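Local coordinates for protein CCMAN5 (Cellulosimicrobium cellulans, PDB 2XSG) that hydrolyses alpha-mannosidic linkages as a GH92 family glycosidase, and probably exposes mannose-6-phosphate on yeast-made glycoproteins by trimming mannose, at residues T331-V335 with Y380-A385; G344-Y348 with L370-M374; R568-G572 with A581-S585; D717-S723 with R750-S756. One frame throughout, in Å; residues are numbered along the deposited sequence.

In the fold
All four contacts belong to the GH92 catalytic region, of the six-hairpin clan. The chain first enters the small hairpin 331-333/339-341; interaction 1 later returns helix 368-387 to it, enclosing a long loop. Interaction 2 falls wholly within that loop, fixing 344-348 to an earlier turn of the same helix, and the two touch through Tyr-332, Tyr-347, Leu-381, Phe-345 and Tyr-380. Across the chain's centre, interaction 3 closes a short loop after helix 560-570. Interaction 4 follows in series, pairing strands 720-726 and 746-752; its centre lies about 23 Å from that of interaction 3, with helix 604-616 touching both.

Interaction 1 of 4, residues T331-V335 with Y380-A385; sequences TYRGV and YLFADA
A short beta hairpin, strands 331-333 and 339-341 of the catalytic domain, is held to helix 368-387 by Tyr-332, whose phenol reaches Asp-384. Tyr-332 OH donates to Asp-384 OD2 at 2.6 Å, meeting the syn lone pair of that oxygen, and the ring and carboxylate lie only 15° from coplanar, so the carboxylate oxygen sits at the ring's edge. The tyrosine reaches this spot with CG tucked between its own backbone N and carbonyl carbon (chi1 78°). On its way the phenol crosses Tyr-380 at about a right angle: Tyr-332 OH lies 3.3 Å from Tyr-380 CD2, at the edge of the Tyr-380 ring and near its plane, and Tyr-332 CE1 is 3.8 Å from the same carbon.

Asp-384 OD2 accepts a second hydrogen bond, from a water at 2.7 Å, and that water in turn accepts from Val-335 N at 3.0 Å; the strand's exit is thereby tied to the same oxygen as its tyrosine. The other oxygen, OD1, makes a salt bridge to Arg-426, which also forms a cation-pi contact with Tyr-380. Both oxygens of Asp-384 are thus held, which should fix the rotation of the carboxylate. Beyond the polar cluster Val-335 divides its methyls between two positions on the helix. Its CG2 meets Asp-384 CB at 3.7 Å, while CG1 packs 3.8 Å from Leu-381 CD1.

Interaction 2 of 4, residues G344-Y348 with L370-M374; sequences GFTYY and LYRDM
Asp-373, on helix 368-387, catches a loop by its backbone: Thr-346 N donates to Asp-373 OD2 at 3.1 Å. This is a loop-to-helix contact of the six-hairpin-clan catalytic domain, the loop running between strands 339-341 and 348-349. The bond is fairly straight (163° at the hydrogen), yet the N-H comes from above the carboxylate, 74° out of its plane. The second oxygen, OD1, rests against Phe-345 CB. A water bridges the two segments, donating a hydrogen bond to Asp-373 OD2 at 2.6 Å; it lies 2.8 Å from Tyr-348 OH, in the plane of the phenol ring at its edge. OD2 therefore accepts from both an amide and a water.

The Tyr-348 ring packs on the helix, touching Leu-370, Asp-373 and Met-374. Its CE1 meets Asp-373 CB at 3.6 Å near the plane of the ring. Leu-370 crosses at about a right angle, its CG swung opposite the backbone N (chi1 178°), and brings CD1 tightly up to Tyr-348 CZ at 3.3 Å.

One turn further on, Ser-377 positions this first shell: its OG bonds both Asp-373 O and Tyr-348 N, linking helix and loop again. The ring of Phe-345 continues the packing along the helix by an edge-to-face contact with Tyr-380. At the other end of the contact, Met-374 CG lies 4.1 Å from Tyr-348 CD1.

Interaction 3 of 4, residues R568-G572 with A581-S585; sequences RHMFG and AMLHS
Met-570 O, at the C-terminal end of helix 560-570, receives two successive amides of the returning chain: Leu-583 N at 2.9 Å and, weakly, His-584 N at 3.2 Å. Neither bond is straight; the one from Leu-583 makes 142° at the hydrogen. The helix ends here in a Schellman motif, with Gly-572 as its C-prime residue at positive phi (54°) and Gly-572 N bonded back to His-569 O. That same carbonyl also accepts from a water, 2.7 Å from His-569 O, which donates a further hydrogen bond to Ala-581 O at 2.6 Å. The water lies over the centre of the His-569 ring as well, so it joins the helix end, the histidine and the incoming chain.

Packing next to these bonds is largely aromatic. The rings of Phe-571 and His-584 are 24° from parallel but slid apart, with centroids 4.9 Å from each other and little overlap. Over one face of the phenylalanine lies His-584 CB, a CH-pi contact 4.0 Å from the ring centroid, while Met-582 bends so that its SD makes an oblique Met-aromatic contact with the same ring. Trp-610 and Phe-598 also meet Phe-571, and Trp-501 stacks on His-569. A few residues along the chain come Asn-588 and Glu-589, which with Asp-662 bind the calcium ion; the side chain of His-584 is about 12 Å from this bound calcium ion. Leu-583 also reaches His-569, its CD1 3.6 Å from His-569 CD2.

Interaction 4 of 4, residues D717-S723 with R750-S756; sequences DAFYVQS and RMGEQPS
Val-721 O is gripped by Ser-756 OG, which donates at 2.7 Å in the carbonyl plane, on a lone pair; a water that accepts from Ser-756 N may supply a second donor. A chi1 of 86° turns Ser-756 OG to Val-721 O, and the same OG bonds Trp-758 N. Alongside, strands 720-726 and 746-752 pair antiparallel. Tyr-720 and Gly-752 form a hydrogen-bonded pair, Tyr-720 N to Gly-752 O at 3.2 Å and Gly-752 N to Tyr-720 O at 2.9 Å. The register then slips by one residue in a classic beta bulge: Gln-722 and Ser-723 both face Arg-750. Gln-722 N donates to Arg-750 O at 2.6 Å, and Arg-750 N to Ser-723 O at 2.9 Å, almost straight at 176°.

The Tyr-720 ring is sandwiched. Pro-755 covers one face, its CD 3.9 Å from the ring centroid in a CH-pi contact, and Phe-719 CE1 lies over the opposite face. On the other side of the sheet Val-721 CG2 touches Met-751 SD at 3.9 Å. Strand 746-752 is an inner strand, paired also with strand 706-712 through Met-751 and Asp-712, while helix 604-616 packs on Phe-719, Tyr-720 and Pro-755, its Gln-608 accepting from Val-721 N.

Interaction 1 of 4, residues T331-V335 with Y380-A385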
# COMPACT_ATOMS: atom_id res chain seq x y z
N THR A 331 15.01 -16.02 -10.54
CA THR A 331 14.99 -15.13 -11.71
C THR A 331 13.78 -14.18 -11.69
O THR A 331 12.80 -14.42 -11.00
CB THR A 331 15.00 -15.91 -13.04
OG1 THR A 331 13.80 -16.67 -13.18
CG2 THR A 331 16.22 -16.84 -13.13
N TYR A 332 13.87 -13.11 -12.48
CA TYR A 332 12.79 -12.13 -12.60
C TYR A 332 12.75 -11.64 -14.05
O TYR A 332 13.67 -11.89 -14.83
CB TYR A 332 13.01 -10.99 -11.60
CG TYR A 332 14.05 -9.96 -12.01
CD1 TYR A 332 15.41 -10.12 -11.70
CD2 TYR A 332 13.67 -8.80 -12.70
CE1 TYR A 332 16.37 -9.15 -12.09
CE2 TYR A 332 14.61 -7.83 -13.07
CZ TYR A 332 15.96 -8.02 -12.77
OH TYR A 332 16.87 -7.04 -13.18
N ARG A 333 11.68 -10.95 -14.45
CA ARG A 333 11.66 -10.37 -15.78
C ARG A 333 11.86 -8.88 -15.71
O ARG A 333 11.20 -8.19 -14.93
CB ARG A 333 10.39 -10.70 -16.57
CG ARG A 333 10.38 -9.98 -17.94
CD ARG A 333 9.32 -10.49 -18.88
NE ARG A 333 8.08 -10.69 -18.17
CZ ARG A 333 7.13 -9.77 -18.00
NH1 ARG A 333 7.23 -8.56 -18.54
NH2 ARG A 333 6.07 -10.11 -17.29
N GLY A 334 12.77 -8.38 -16.52
CA GLY A 334 13.12 -6.97 -16.52
C GLY A 334 12.27 -6.20 -17.49
O GLY A 334 11.65 -6.79 -18.38
N VAL A 335 12.22 -4.88 -17.33
CA VAL A 335 11.52 -4.00 -18.27
C VAL A 335 12.06 -4.10 -19.70
O VAL A 335 11.41 -3.64 -20.63
CB VAL A 335 11.49 -2.52 -17.78
CG1 VAL A 335 10.56 -2.36 -16.60
CG2 VAL A 335 12.89 -2.03 -17.42
N TYR A 380 17.47 -2.17 -9.15
CA TYR A 380 17.51 -2.99 -10.37
C TYR A 380 16.52 -2.53 -11.42
O TYR A 380 16.82 -2.59 -12.62
CB TYR A 380 17.23 -4.45 -10.06
CG TYR A 380 18.43 -5.29 -9.83
CD1 TYR A 380 19.47 -4.83 -9.03
CD2 TYR A 380 18.54 -6.57 -10.39
CE1 TYR A 380 20.60 -5.60 -8.80
CE2 TYR A 380 19.67 -7.36 -10.16
CZ TYR A 380 20.69 -6.85 -9.37
OH TYR A 380 21.80 -7.59 -9.10
N LEU A 381 15.35 -2.09 -10.95
CA LEU A 381 14.28 -1.64 -11.84
C LEU A 381 14.71 -0.42 -12.66
O LEU A 381 14.47 -0.38 -13.88
CB LEU A 381 12.99 -1.35 -11.06
CG LEU A 381 11.81 -0.90 -11.94
CD1 LEU A 381 11.39 -2.04 -12.86
CD2 LEU A 381 10.64 -0.42 -11.11
N PHE A 382 15.33 0.55 -12.00
CA PHE A 382 15.86 1.74 -12.69
C PHE A 382 17.13 1.43 -13.49
O PHE A 382 17.36 2.00 -14.55
CB PHE A 382 16.07 2.91 -11.71
CG PHE A 382 14.80 3.71 -11.48
CD1 PHE A 382 14.44 4.74 -12.34
CD2 PHE A 382 13.93 3.39 -10.43
CE1 PHE A 382 13.25 5.46 -12.15
CE2 PHE A 382 12.75 4.10 -10.24
CZ PHE A 382 12.41 5.13 -11.11
N ALA A 383 17.95 0.51 -12.98
CA ALA A 383 19.15 0.08 -13.67
C ALA A 383 18.77 -0.59 -15.00
O ALA A 383 19.46 -0.39 -16.03
CB ALA A 383 19.95 -0.85 -12.80
N ASP A 384 17.67 -1.34 -14.97
CA ASP A 384 17.11 -1.99 -16.16
C ASP A 384 16.58 -0.99 -17.20
O ASP A 384 16.87 -1.15 -18.40
CB ASP A 384 16.02 -3.01 -15.78
CG ASP A 384 16.59 -4.27 -15.14
OD1 ASP A 384 17.83 -4.46 -15.19
OD2 ASP A 384 15.80 -5.06 -14.57
N ALA A 385 15.84 0.02 -16.76
CA ALA A 385 15.43 1.10 -17.66
C ALA A 385 16.64 1.71 -18.36
O ALA A 385 16.64 1.89 -19.58
CB ALA A 385 14.64 2.18 -16.91
O HOH W 1 13.23 -4.29 -14.62

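Interaction 2 of 4, residues G344-Y348 with L370-M374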
# COMPACT_ATOMS: atom_id res chain seq x y z
N GLY A 344 21.29 -13.44 -5.01
CA GLY A 344 21.49 -13.27 -3.57
C GLY A 344 20.47 -12.40 -2.85
O GLY A 344 20.72 -11.96 -1.72
N PHE A 345 19.33 -12.17 -3.50
CA PHE A 345 18.27 -11.33 -2.94
C PHE A 345 16.98 -11.63 -3.68
O PHE A 345 16.99 -12.20 -4.78
CB PHE A 345 18.63 -9.83 -3.03
CG PHE A 345 18.33 -9.19 -4.35
CD1 PHE A 345 19.17 -9.38 -5.45
CD2 PHE A 345 17.23 -8.33 -4.49
CE1 PHE A 345 18.90 -8.77 -6.68
CE2 PHE A 345 16.94 -7.71 -5.71
CZ PHE A 345 17.78 -7.93 -6.82
N THR A 346 15.86 -11.26 -3.07
CA THR A 346 14.55 -11.45 -3.69
C THR A 346 14.16 -10.16 -4.39
O THR A 346 14.22 -9.06 -3.80
CB THR A 346 13.50 -11.87 -2.64
OG1 THR A 346 13.86 -13.15 -2.15
CG2 THR A 346 12.07 -11.95 -3.23
N TYR A 347 13.76 -10.29 -5.65
CA TYR A 347 13.32 -9.13 -6.43
C TYR A 347 11.83 -8.89 -6.18
O TYR A 347 10.99 -9.77 -6.41
CB TYR A 347 13.62 -9.33 -7.92
CG TYR A 347 13.17 -8.19 -8.80
CD1 TYR A 347 13.90 -7.00 -8.86
CD2 TYR A 347 12.03 -8.30 -9.59
CE1 TYR A 347 13.49 -5.94 -9.67
CE2 TYR A 347 11.62 -7.25 -10.41
CZ TYR A 347 12.36 -6.08 -10.45
OH TYR A 347 11.96 -5.03 -11.26
N TYR A 348 11.52 -7.70 -5.69
CA TYR A 348 10.15 -7.23 -5.54
C TYR A 348 9.81 -6.20 -6.62
O TYR A 348 10.69 -5.51 -7.15
CB TYR A 348 9.95 -6.64 -4.13
CG TYR A 348 10.16 -7.68 -3.05
CD1 TYR A 348 11.43 -7.92 -2.50
CD2 TYR A 348 9.09 -8.46 -2.61
CE1 TYR A 348 11.60 -8.90 -1.52
CE2 TYR A 348 9.26 -9.43 -1.67
CZ TYR A 348 10.51 -9.65 -1.12
OH TYR A 348 10.61 -10.64 -0.18
N LEU A 370 13.73 -7.47 4.55
CA LEU A 370 12.75 -7.31 3.48
C LEU A 370 12.92 -5.94 2.84
O LEU A 370 12.95 -5.81 1.62
CB LEU A 370 11.33 -7.47 4.03
CG LEU A 370 10.16 -7.28 3.05
CD1 LEU A 370 10.17 -8.39 1.96
CD2 LEU A 370 8.82 -7.29 3.79
N TYR A 371 13.05 -4.93 3.68
CA TYR A 371 13.26 -3.55 3.23
C TYR A 371 14.48 -3.46 2.35
O TYR A 371 14.42 -2.83 1.29
CB TYR A 371 13.43 -2.64 4.44
CG TYR A 371 13.96 -1.24 4.19
CD1 TYR A 371 15.31 -0.96 4.40
CD2 TYR A 371 13.11 -0.19 3.86
CE1 TYR A 371 15.81 0.31 4.24
CE2 TYR A 371 13.61 1.11 3.68
CZ TYR A 371 14.97 1.34 3.87
OH TYR A 371 15.51 2.60 3.72
N ARG A 372 15.59 -4.07 2.77
CA ARG A 372 16.79 -4.07 1.96
C ARG A 372 16.49 -4.67 0.57
O ARG A 372 16.86 -4.09 -0.45
CB ARG A 372 17.97 -4.80 2.64
CG ARG A 372 19.29 -4.62 1.86
CD ARG A 372 20.49 -5.46 2.35
NE ARG A 372 21.71 -4.94 1.72
CZ ARG A 372 22.11 -5.23 0.48
NH1 ARG A 372 21.40 -6.08 -0.27
NH2 ARG A 372 23.21 -4.69 -0.03
N ASP A 373 15.79 -5.81 0.53
CA ASP A 373 15.52 -6.45 -0.77
C ASP A 373 14.66 -5.54 -1.66
O ASP A 373 14.88 -5.46 -2.86
CB ASP A 373 14.87 -7.82 -0.61
CG ASP A 373 15.89 -8.94 -0.31
OD1 ASP A 373 17.10 -8.67 -0.12
OD2 ASP A 373 15.45 -10.11 -0.27
N MET A 374 13.69 -4.87 -1.05
CA MET A 374 12.86 -3.93 -1.78
C MET A 374 13.65 -2.78 -2.41
O MET A 374 13.42 -2.42 -3.56
CB MET A 374 11.77 -3.40 -0.85
CG MET A 374 10.75 -4.45 -0.45
SD MET A 374 9.52 -3.74 0.65
CE MET A 374 8.33 -5.08 0.79
O HOH W 2 13.15 -10.66 0.88

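Interaction 3 of 4, residues R568-G572 with A581-S585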
# COMPACT_ATOMS: atom_id res chain seq x y z
N ARG A 568 -0.39 25.34 15.11
CA ARG A 568 -1.63 25.41 15.87
C ARG A 568 -2.85 25.70 15.00
O ARG A 568 -3.87 25.05 15.17
CB ARG A 568 -1.50 26.40 17.04
CG ARG A 568 -0.39 25.98 18.03
CD ARG A 568 -0.21 26.96 19.18
NE ARG A 568 -1.36 26.89 20.07
CZ ARG A 568 -1.42 26.22 21.22
NH1 ARG A 568 -0.37 25.56 21.67
NH2 ARG A 568 -2.53 26.23 21.92
N HIS A 569 -2.75 26.65 14.07
CA HIS A 569 -3.84 26.96 13.14
C HIS A 569 -4.15 25.79 12.19
O HIS A 569 -5.33 25.52 11.90
CB HIS A 569 -3.51 28.21 12.32
CG HIS A 569 -4.69 28.81 11.63
ND1 HIS A 569 -5.71 29.44 12.32
CD2 HIS A 569 -5.03 28.87 10.32
CE1 HIS A 569 -6.62 29.87 11.47
NE2 HIS A 569 -6.24 29.54 10.25
N MET A 570 -3.10 25.11 11.71
CA MET A 570 -3.24 23.89 10.87
C MET A 570 -4.20 22.86 11.47
O MET A 570 -4.94 22.18 10.75
CB MET A 570 -1.88 23.23 10.69
CG MET A 570 -1.87 22.04 9.73
SD MET A 570 -1.85 22.65 8.04
CE MET A 570 -1.88 21.11 7.12
N PHE A 571 -4.19 22.76 12.79
CA PHE A 571 -5.04 21.81 13.49
C PHE A 571 -6.23 22.41 14.24
O PHE A 571 -6.84 21.74 15.09
CB PHE A 571 -4.19 20.92 14.40
CG PHE A 571 -3.41 19.92 13.64
CD1 PHE A 571 -3.86 18.60 13.53
CD2 PHE A 571 -2.24 20.29 12.98
CE1 PHE A 571 -3.14 17.67 12.78
CE2 PHE A 571 -1.53 19.37 12.24
CZ PHE A 571 -1.98 18.06 12.13
N GLY A 572 -6.57 23.66 13.91
CA GLY A 572 -7.71 24.36 14.51
C GLY A 572 -7.70 24.40 16.03
O GLY A 572 -8.75 24.33 16.66
N ALA A 581 -12.23 24.50 10.87
CA ALA A 581 -10.89 25.01 11.20
C ALA A 581 -9.79 23.94 11.11
O ALA A 581 -8.63 24.21 11.41
CB ALA A 581 -10.90 25.66 12.60
N MET A 582 -10.17 22.73 10.70
CA MET A 582 -9.23 21.64 10.52
C MET A 582 -8.59 21.71 9.13
O MET A 582 -9.23 21.35 8.13
CB MET A 582 -9.94 20.29 10.73
CG MET A 582 -9.06 19.04 10.53
SD MET A 582 -7.57 18.97 11.54
CE MET A 582 -8.19 19.08 13.23
N LEU A 583 -7.34 22.15 9.06
CA LEU A 583 -6.67 22.37 7.75
C LEU A 583 -5.87 21.16 7.31
O LEU A 583 -5.56 21.00 6.12
CB LEU A 583 -5.77 23.62 7.81
CG LEU A 583 -6.46 24.90 8.26
CD1 LEU A 583 -5.53 26.09 8.10
CD2 LEU A 583 -7.78 25.13 7.50
N HIS A 584 -5.56 20.30 8.28
CA HIS A 584 -4.92 19.02 8.02
C HIS A 584 -5.93 18.05 7.40
O HIS A 584 -7.11 18.07 7.75
CB HIS A 584 -4.40 18.44 9.33
CG HIS A 584 -3.86 17.05 9.20
ND1 HIS A 584 -4.40 15.97 9.87
CD2 HIS A 584 -2.80 16.57 8.51
CE1 HIS A 584 -3.72 14.88 9.57
NE2 HIS A 584 -2.74 15.22 8.75
N SER A 585 -5.46 17.19 6.49
CA SER A 585 -6.29 16.09 6.00
C SER A 585 -5.78 14.75 6.51
O SER A 585 -4.57 14.47 6.43
CB SER A 585 -6.36 16.07 4.47
OG SER A 585 -7.21 15.01 4.03
O HOH W 3 -7.77 26.67 11.43

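Interaction 4 of 4, residues D717-S723 with R750-S756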
# COMPACT_ATOMS: atom_id res chain seq x y z
N ASP A 717 -6.72 7.64 28.15
CA ASP A 717 -6.67 9.00 28.64
C ASP A 717 -5.23 9.43 28.87
O ASP A 717 -4.90 10.61 28.78
CB ASP A 717 -7.46 9.14 29.95
CG ASP A 717 -8.96 8.97 29.76
OD1 ASP A 717 -9.56 9.62 28.88
OD2 ASP A 717 -9.56 8.17 30.52
N ALA A 718 -4.37 8.47 29.18
CA ALA A 718 -2.97 8.77 29.48
C ALA A 718 -2.11 8.57 28.24
O ALA A 718 -1.39 7.57 28.12
CB ALA A 718 -2.46 7.93 30.67
N PHE A 719 -2.16 9.54 27.34
CA PHE A 719 -1.46 9.44 26.06
C PHE A 719 -0.35 10.49 25.90
O PHE A 719 0.19 10.66 24.81
CB PHE A 719 -2.47 9.51 24.90
CG PHE A 719 -3.41 10.68 24.98
CD1 PHE A 719 -2.97 11.96 24.62
CD2 PHE A 719 -4.72 10.52 25.42
CE1 PHE A 719 -3.83 13.05 24.70
CE2 PHE A 719 -5.59 11.60 25.49
CZ PHE A 719 -5.14 12.87 25.14
N TYR A 720 -0.05 11.22 26.97
CA TYR A 720 1.01 12.25 26.96
C TYR A 720 2.24 11.68 27.64
O TYR A 720 2.13 11.02 28.69
CB TYR A 720 0.60 13.51 27.73
CG TYR A 720 -0.52 14.34 27.13
CD1 TYR A 720 -0.31 15.13 26.01
CD2 TYR A 720 -1.79 14.36 27.72
CE1 TYR A 720 -1.31 15.88 25.47
CE2 TYR A 720 -2.82 15.14 27.18
CZ TYR A 720 -2.55 15.91 26.05
OH TYR A 720 -3.54 16.69 25.48
N VAL A 721 3.41 11.93 27.06
CA VAL A 721 4.68 11.51 27.66
C VAL A 721 5.03 12.45 28.81
O VAL A 721 4.93 13.65 28.65
CB VAL A 721 5.81 11.45 26.61
CG1 VAL A 721 7.15 11.13 27.27
CG2 VAL A 721 5.46 10.42 25.52
N GLN A 722 5.38 11.89 29.97
CA GLN A 722 5.75 12.69 31.15
C GLN A 722 7.26 12.73 31.32
O GLN A 722 7.81 13.71 31.79
CB GLN A 722 5.12 12.12 32.42
CG GLN A 722 3.63 11.89 32.33
CD GLN A 722 2.84 13.18 32.02
OE1 GLN A 722 2.17 13.29 30.98
NE2 GLN A 722 2.91 14.14 32.93
N SER A 723 7.92 11.63 30.95
CA SER A 723 9.37 11.51 31.03
C SER A 723 9.75 10.29 30.23
O SER A 723 8.87 9.50 29.84
CB SER A 723 9.84 11.36 32.49
OG SER A 723 9.64 10.04 32.94
N ARG A 750 7.14 7.20 30.35
CA ARG A 750 6.18 7.31 31.46
C ARG A 750 5.03 8.17 30.95
O ARG A 750 5.22 9.33 30.56
CB ARG A 750 6.86 7.95 32.69
CG ARG A 750 6.04 7.94 33.99
CD ARG A 750 6.81 8.61 35.17
NE ARG A 750 8.14 8.00 35.36
CZ ARG A 750 9.06 8.40 36.25
NH1 ARG A 750 8.84 9.43 37.07
NH2 ARG A 750 10.23 7.76 36.31
N MET A 751 3.83 7.60 30.91
CA MET A 751 2.65 8.28 30.35
C MET A 751 1.77 8.89 31.43
O MET A 751 1.80 8.47 32.58
CB MET A 751 1.83 7.31 29.51
CG MET A 751 2.64 6.52 28.51
SD MET A 751 3.49 7.56 27.30
CE MET A 751 2.17 8.14 26.25
N GLY A 752 0.98 9.89 31.05
CA GLY A 752 0.08 10.57 31.99
C GLY A 752 -1.05 11.26 31.25
O GLY A 752 -1.05 11.36 30.02
N GLU A 753 -2.01 11.75 32.01
CA GLU A 753 -3.25 12.25 31.45
C GLU A 753 -3.18 13.74 31.10
O GLU A 753 -4.11 14.27 30.48
CB GLU A 753 -4.41 11.96 32.41
CG GLU A 753 -4.73 10.46 32.49
CD GLU A 753 -5.96 10.13 33.31
OE1 GLU A 753 -6.85 11.01 33.44
OE2 GLU A 753 -6.05 8.98 33.80
N GLN A 754 -2.09 14.40 31.49
CA GLN A 754 -1.91 15.83 31.21
C GLN A 754 -0.67 16.07 30.35
O GLN A 754 0.29 15.33 30.46
CB GLN A 754 -1.79 16.63 32.51
CG GLN A 754 -2.69 16.17 33.67
CD GLN A 754 -4.16 16.36 33.36
OE1 GLN A 754 -4.54 17.25 32.60
NE2 GLN A 754 -5.01 15.51 33.96
N PRO A 755 -0.70 17.13 29.51
CA PRO A 755 0.51 17.54 28.77
C PRO A 755 1.66 17.88 29.73
O PRO A 755 1.43 18.47 30.81
CB PRO A 755 0.08 18.83 28.03
CG PRO A 755 -1.37 18.90 28.11
CD PRO A 755 -1.86 17.99 29.22
N SER A 756 2.87 17.52 29.33
CA SER A 756 4.07 17.89 30.09
C SER A 756 5.03 18.66 29.17
O SER A 756 4.80 18.75 27.96
CB SER A 756 4.75 16.64 30.66
OG SER A 756 5.63 16.06 29.71
O HOH W 4 -6.08 12.89 29.19
O HOH W 5 3.54 15.63 27.07